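Esterase (Xanthomonas oryzae pv. oryzae, PDB 3H2G) acts as a rice cell wall-degrading esterase that contributes to the virulence of the bacterium on rice. Local coordinates at residues A142-A147 against G178-M183; K169-G174 against Q391-Q396; A184-I189 against T326-C331. All coordinates share one frame; numbering follows the deposited sequence.

How the interactions relate
From the N terminus, helix 141-162 comes first, and interaction 1 closes a short loop from 142-147 to 178-183 on helix 177-192. Inside that loop lies strand 169-175, where interaction 2 opens; it closes only at 391-396, near the C terminus, so interactions 1 and 2 cross. Interaction 3 opens at 184-189, after interaction 1 has closed, and ends at 326-331, nested within the long loop of interaction 2. Helix 177-192 serves interactions 1 and 3, joining helix 141-162 to the start of strand 328-332, while interaction 2 ties the C-terminal helix 376-396 to strand 169-175 of the sheet that also holds strand 328-332. Leu172 of strand 169-175 packs on Thr185 and Gln186.

Interaction 1: residues A142-A147 against G178-M183; sequences ASEASA and GGHTAM
Glu144 lies across Thr181, its chain reaching from helix 141-162 over the hydroxyl side of the threonine. The helices are close here, with CA of Glu144 5.3 Å from CA of Thr181. The carboxyl carbon CD of Glu144 comes within 3.3 Å of OG1 of Thr181, yet no hydrogen bond joins the two residues: Glu144 OE2 is 3.4 Å from Thr181 OG1 at a poor angle. Lower on the chain, CB of Glu144 meets the methyl CG2 of Thr181 at 4.0 Å. The glutamate has CG beside its backbone N (chi1 -81°) and is extended beyond it, which carries the carboxylate past the threonine to the edge of the His180 ring. OE2 is modelled implausibly close to that ring, so its exact position is doubtful.

In the next shell, the Thr181 hydroxyl is hydrogen-bonded to Tyr125 OH, and His180 NE2 makes a weak bond to Ser141 OG. The contact joins helix 141-162 to the first turns of helix 177-192, which follows the probable nucleophile elbow, a GxSxG pattern including Gly178, as in alpha/beta-hydrolases. With the Thr181 hydroxyl held by Tyr125, shape and burial, not a direct polar bond, join the two helices here.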
# COMPACT_ATOMS: atom_id res chain seq x y z
N ALA A 142 1.75 -4.29 11.38
CA ALA A 142 3.00 -4.01 12.08
C ALA A 142 4.24 -3.87 11.21
O ALA A 142 4.99 -2.90 11.36
CB ALA A 142 3.24 -5.08 13.15
N SER A 143 4.47 -4.81 10.30
CA SER A 143 5.65 -4.75 9.45
C SER A 143 5.49 -3.79 8.27
O SER A 143 6.48 -3.31 7.71
CB SER A 143 6.05 -6.15 8.95
OG SER A 143 5.02 -6.75 8.19
N GLU A 144 4.25 -3.50 7.88
CA GLU A 144 4.03 -2.54 6.81
C GLU A 144 4.43 -1.18 7.39
O GLU A 144 5.06 -0.36 6.73
CB GLU A 144 2.55 -2.51 6.40
CG GLU A 144 2.14 -3.63 5.46
CD GLU A 144 0.65 -3.63 5.19
OE1 GLU A 144 0.20 -4.36 4.29
OE2 GLU A 144 -0.07 -2.89 5.89
N ALA A 145 4.07 -0.97 8.66
CA ALA A 145 4.39 0.27 9.34
C ALA A 145 5.88 0.38 9.65
O ALA A 145 6.50 1.41 9.38
CB ALA A 145 3.58 0.39 10.63
N SER A 146 6.46 -0.68 10.20
CA SER A 146 7.88 -0.66 10.55
C SER A 146 8.76 -0.44 9.32
O SER A 146 9.74 0.31 9.37
CB SER A 146 8.29 -1.95 11.27
OG SER A 146 8.14 -3.10 10.44
N ALA A 147 8.40 -1.09 8.22
CA ALA A 147 9.17 -0.94 6.98
C ALA A 147 9.07 0.49 6.45
O ALA A 147 10.05 1.06 5.98
CB ALA A 147 8.66 -1.93 5.93
N GLY A 178 -1.40 -0.49 -0.11
CA GLY A 178 -0.69 0.69 0.36
C GLY A 178 -1.55 1.60 1.22
O GLY A 178 -1.02 2.38 2.01
N GLY A 179 -2.86 1.52 1.04
CA GLY A 179 -3.76 2.35 1.83
C GLY A 179 -3.80 1.77 3.23
O GLY A 179 -3.91 2.49 4.23
N HIS A 180 -3.71 0.44 3.30
CA HIS A 180 -3.68 -0.28 4.56
C HIS A 180 -2.35 0.09 5.22
O HIS A 180 -2.29 0.38 6.41
CB HIS A 180 -3.76 -1.79 4.28
CG HIS A 180 -3.72 -2.65 5.51
ND1 HIS A 180 -4.85 -3.01 6.21
CD2 HIS A 180 -2.68 -3.24 6.14
CE1 HIS A 180 -4.50 -3.78 7.23
NE2 HIS A 180 -3.19 -3.94 7.21
N THR A 181 -1.28 0.10 4.42
CA THR A 181 0.05 0.46 4.91
C THR A 181 0.08 1.89 5.46
O THR A 181 0.59 2.14 6.55
CB THR A 181 1.09 0.37 3.77
OG1 THR A 181 1.22 -1.00 3.35
CG2 THR A 181 2.44 0.89 4.23
N ALA A 182 -0.47 2.82 4.68
CA ALA A 182 -0.49 4.22 5.09
C ALA A 182 -1.20 4.40 6.43
O ALA A 182 -0.68 5.06 7.33
CB ALA A 182 -1.19 5.07 4.02
N MET A 183 -2.37 3.80 6.57
CA MET A 183 -3.13 3.91 7.81
C MET A 183 -2.44 3.22 8.98
O MET A 183 -2.45 3.73 10.11
CB MET A 183 -4.54 3.34 7.64
CG MET A 183 -5.43 3.56 8.87
SD MET A 183 -7.15 3.04 8.65
CE MET A 183 -7.80 4.42 7.70

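Interaction 2: residues K169-G174 against Q391-Q396; sequences KVMLSG and QLLDKQ
Met171 overlaps the C-terminal helix with the end of its side chain: SD rests against the methyl CD2 of Leu393 at 3.8 Å. CE of Met171 goes further, approaching O of Leu393 at 3.4 Å and C of Gln396 at 3.9 Å. The thioether can get there because CG stands beside the backbone N (chi1 -62°) and the rest of the chain is extended, spanning the gap between strand and helix. That gap is 10.1 Å between the axes of strand 169-174 and helix 391-396, which run nearly antiparallel at 171°. Around the methionine, Tyr118, Leu82 and Val200 also touch its side chain.

Strand 169-175, central in the mixed sheet, runs into the probable nucleophile elbow at Gly174. The contact fastens helix 376-396 to the sheet face opposite the one Leu172 turns to, which helix 177-192 covers.

At the margin the contact turns polar. The aliphatic CD of Lys169 passes 3.3 Å from the backbone O of Gln396, and a bend at the last torsion (chi4 -61°) swings NZ toward a water. This water donates to O of Gln396 at 2.8 Å and accepts a weak bond from NZ of Lys169, so the link to the ammonium is indirect.

Chemically, the buried middle is van der Waals packing of the thioether on a leucine methyl and on helix carbonyl groups, and the partly exposed rim is water-mediated. No direct hydrogen bond crosses the join, while the lysine ammonium could add a modest electrostatic attraction through the water.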
# COMPACT_ATOMS: atom_id res chain seq x y z
N LYS A 169 7.55 18.92 8.27
CA LYS A 169 6.20 18.37 8.20
C LYS A 169 6.23 17.02 7.50
O LYS A 169 6.93 16.84 6.50
CB LYS A 169 5.26 19.33 7.47
CG LYS A 169 5.10 20.67 8.17
CD LYS A 169 4.06 21.53 7.49
CE LYS A 169 4.02 22.94 8.07
NZ LYS A 169 3.70 22.96 9.52
N VAL A 170 5.46 16.07 8.03
CA VAL A 170 5.40 14.73 7.46
C VAL A 170 3.97 14.38 7.08
O VAL A 170 3.02 14.77 7.75
CB VAL A 170 5.92 13.69 8.48
CG1 VAL A 170 5.84 12.28 7.89
CG2 VAL A 170 7.34 14.03 8.88
N MET A 171 3.83 13.64 5.98
CA MET A 171 2.52 13.22 5.51
C MET A 171 2.59 11.77 5.08
O MET A 171 3.68 11.22 4.89
CB MET A 171 2.09 14.08 4.32
CG MET A 171 1.96 15.56 4.65
SD MET A 171 1.41 16.48 3.21
CE MET A 171 1.92 18.15 3.66
N LEU A 172 1.43 11.14 4.94
CA LEU A 172 1.35 9.75 4.55
C LEU A 172 0.24 9.52 3.54
O LEU A 172 -0.79 10.18 3.57
CB LEU A 172 1.08 8.86 5.77
CG LEU A 172 2.14 8.77 6.86
CD1 LEU A 172 1.56 8.07 8.08
CD2 LEU A 172 3.36 8.03 6.33
N SER A 173 0.47 8.57 2.64
CA SER A 173 -0.53 8.18 1.66
C SER A 173 -0.13 6.82 1.12
O SER A 173 0.96 6.33 1.40
CB SER A 173 -0.63 9.21 0.53
OG SER A 173 -1.77 8.94 -0.28
N GLY A 174 -1.02 6.20 0.35
CA GLY A 174 -0.75 4.89 -0.21
C GLY A 174 -2.00 4.41 -0.92
O GLY A 174 -3.10 4.86 -0.61
N GLN A 391 -7.24 18.51 -1.95
CA GLN A 391 -8.11 18.74 -0.81
C GLN A 391 -7.50 18.69 0.58
O GLN A 391 -8.03 19.31 1.51
CB GLN A 391 -9.30 17.78 -0.88
CG GLN A 391 -10.29 18.13 -1.98
CD GLN A 391 -11.45 17.15 -2.07
OE1 GLN A 391 -11.95 16.67 -1.06
NE2 GLN A 391 -11.90 16.88 -3.30
N LEU A 392 -6.40 17.96 0.75
CA LEU A 392 -5.77 17.87 2.07
C LEU A 392 -4.28 18.16 2.13
O LEU A 392 -3.85 19.05 2.86
CB LEU A 392 -6.01 16.48 2.68
CG LEU A 392 -5.34 16.24 4.04
CD1 LEU A 392 -5.93 17.19 5.08
CD2 LEU A 392 -5.53 14.79 4.47
N LEU A 393 -3.48 17.40 1.38
CA LEU A 393 -2.03 17.57 1.40
C LEU A 393 -1.55 19.01 1.20
O LEU A 393 -0.78 19.52 2.01
CB LEU A 393 -1.37 16.65 0.37
CG LEU A 393 -1.75 15.16 0.42
CD1 LEU A 393 -0.86 14.41 -0.57
CD2 LEU A 393 -1.58 14.59 1.82
N ASP A 394 -2.00 19.65 0.12
CA ASP A 394 -1.58 21.02 -0.16
C ASP A 394 -1.89 21.97 1.00
O ASP A 394 -1.11 22.85 1.32
CB ASP A 394 -2.25 21.57 -1.42
CG ASP A 394 -1.68 20.99 -2.70
OD1 ASP A 394 -0.57 20.42 -2.68
OD2 ASP A 394 -2.34 21.13 -3.75
N LYS A 395 -3.05 21.77 1.62
CA LYS A 395 -3.48 22.62 2.72
C LYS A 395 -2.68 22.44 4.01
O LYS A 395 -2.67 23.33 4.87
CB LYS A 395 -4.97 22.40 2.98
CG LYS A 395 -5.82 22.67 1.74
CD LYS A 395 -7.31 22.54 2.01
CE LYS A 395 -8.11 22.83 0.75
NZ LYS A 395 -9.58 22.70 0.98
N GLN A 396 -2.00 21.31 4.15
CA GLN A 396 -1.23 21.05 5.36
C GLN A 396 0.27 21.29 5.20
O GLN A 396 1.03 21.13 6.16
CB GLN A 396 -1.47 19.61 5.83
CG GLN A 396 -2.92 19.32 6.19
CD GLN A 396 -3.41 20.18 7.35
OE1 GLN A 396 -2.99 20.01 8.49
NE2 GLN A 396 -4.30 21.12 7.05
O HOH W 1 0.75 21.88 8.86

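Interaction 3: residues A184-I189 against T326-C331; sequences ATQREI and TPTLLC
In what is consistent with an alpha/beta-hydrolase core, helix 177-192 follows the probable nucleophile elbow and packs across the sheet. Gln186 extends from this helix to the start of strand 328-332. NE2 of Gln186 donates to OG1 of Thr328 over 3.0 Å, with an N-H...O angle of 151° and the acceptor 19° out of the amide plane. CG of Gln186 lies anti to the backbone N and the chain beyond is extended, which delivers the amide to the strand. NE2 of Gln186 also touches CB of Thr326 at 3.6 Å, as the two side chains run alongside one another, pointing opposite ways.

The acceptor hydroxyl is itself held. Thr328 OG1 donates to the backbone O of Thr326 at 2.6 Å, from a position 44° above the carbonyl plane, so one oxygen both receives and gives a bond. The glutamine amide is similarly committed at each end, since NE2 also bonds Glu190 OE2 and OE1 pairs with Ser202 OG; together these fix its rotation. Glu190 OE2 also bonds Thr326 OG1, so one carboxylate oxygen serves both Gln186 and Thr326.

Ser202 belongs to strand 198-205, which lies between strands 169-175 and 328-332 in the sheet. Beyond, strand 328-332 pairs with strand 359-363, and Cys331 forms a disulfide with Cys384 of helix 376-396.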
# COMPACT_ATOMS: atom_id res chain seq x y z
N ALA A 184 -1.85 2.06 8.73
CA ALA A 184 -1.15 1.32 9.78
C ALA A 184 0.05 2.13 10.26
O ALA A 184 0.38 2.14 11.45
CB ALA A 184 -0.70 -0.04 9.26
N THR A 185 0.71 2.80 9.32
CA THR A 185 1.87 3.62 9.65
C THR A 185 1.41 4.84 10.45
O THR A 185 2.07 5.26 11.40
CB THR A 185 2.60 4.08 8.36
OG1 THR A 185 3.04 2.93 7.62
CG2 THR A 185 3.79 4.95 8.70
N GLN A 186 0.28 5.41 10.06
CA GLN A 186 -0.25 6.57 10.77
C GLN A 186 -0.57 6.20 12.21
O GLN A 186 -0.25 6.94 13.14
CB GLN A 186 -1.52 7.07 10.09
CG GLN A 186 -2.25 8.14 10.89
CD GLN A 186 -3.57 8.54 10.28
OE1 GLN A 186 -4.00 7.98 9.26
NE2 GLN A 186 -4.23 9.51 10.89
N ARG A 187 -1.21 5.05 12.40
CA ARG A 187 -1.57 4.61 13.74
C ARG A 187 -0.34 4.44 14.63
O ARG A 187 -0.34 4.84 15.79
CB ARG A 187 -2.34 3.28 13.67
CG ARG A 187 -2.83 2.80 15.03
CD ARG A 187 -3.64 1.51 14.93
NE ARG A 187 -2.83 0.41 14.42
CZ ARG A 187 -3.28 -0.84 14.28
NH1 ARG A 187 -4.53 -1.13 14.63
NH2 ARG A 187 -2.48 -1.79 13.81
N GLU A 188 0.72 3.86 14.07
CA GLU A 188 1.95 3.62 14.81
C GLU A 188 2.68 4.91 15.19
O GLU A 188 3.16 5.05 16.32
CB GLU A 188 2.88 2.72 13.99
CG GLU A 188 4.22 2.39 14.65
CD GLU A 188 4.08 1.69 15.99
OE1 GLU A 188 3.06 1.00 16.20
OE2 GLU A 188 5.00 1.80 16.82
N ILE A 189 2.76 5.85 14.25
CA ILE A 189 3.44 7.11 14.53
C ILE A 189 2.69 7.90 15.60
O ILE A 189 3.29 8.42 16.54
CB ILE A 189 3.58 7.96 13.24
CG1 ILE A 189 4.55 7.27 12.27
CG2 ILE A 189 4.06 9.36 13.58
CD1 ILE A 189 4.73 7.99 10.94
N THR A 326 -4.44 12.80 13.47
CA THR A 326 -3.99 13.57 12.30
C THR A 326 -5.11 13.83 11.30
O THR A 326 -5.96 12.96 11.06
CB THR A 326 -2.88 12.80 11.56
OG1 THR A 326 -1.79 12.54 12.45
CG2 THR A 326 -2.36 13.61 10.37
N PRO A 327 -5.15 15.03 10.70
CA PRO A 327 -6.20 15.30 9.72
C PRO A 327 -6.06 14.20 8.67
O PRO A 327 -4.99 14.01 8.09
CB PRO A 327 -5.82 16.68 9.18
CG PRO A 327 -5.28 17.35 10.41
CD PRO A 327 -4.40 16.26 11.02
N THR A 328 -7.15 13.47 8.43
CA THR A 328 -7.10 12.36 7.49
C THR A 328 -8.21 12.41 6.45
O THR A 328 -9.33 12.83 6.73
CB THR A 328 -7.22 11.03 8.27
OG1 THR A 328 -6.23 11.01 9.31
CG2 THR A 328 -7.00 9.83 7.35
N LEU A 329 -7.87 11.98 5.24
CA LEU A 329 -8.84 11.95 4.15
C LEU A 329 -8.77 10.60 3.45
O LEU A 329 -7.78 10.27 2.79
CB LEU A 329 -8.55 13.06 3.13
CG LEU A 329 -9.50 13.13 1.93
CD1 LEU A 329 -10.95 13.24 2.43
CD2 LEU A 329 -9.15 14.33 1.06
N LEU A 330 -9.81 9.80 3.63
CA LEU A 330 -9.87 8.48 3.00
C LEU A 330 -10.48 8.66 1.62
O LEU A 330 -11.56 9.24 1.48
CB LEU A 330 -10.73 7.54 3.84
CG LEU A 330 -10.33 7.39 5.31
CD1 LEU A 330 -11.25 6.38 5.98
CD2 LEU A 330 -8.89 6.93 5.42
N CYS A 331 -9.79 8.18 0.59
CA CYS A 331 -10.29 8.32 -0.77
C CYS A 331 -10.52 6.95 -1.39
O CYS A 331 -9.82 5.99 -1.09
CB CYS A 331 -9.29 9.11 -1.62
SG CYS A 331 -9.85 9.60 -3.29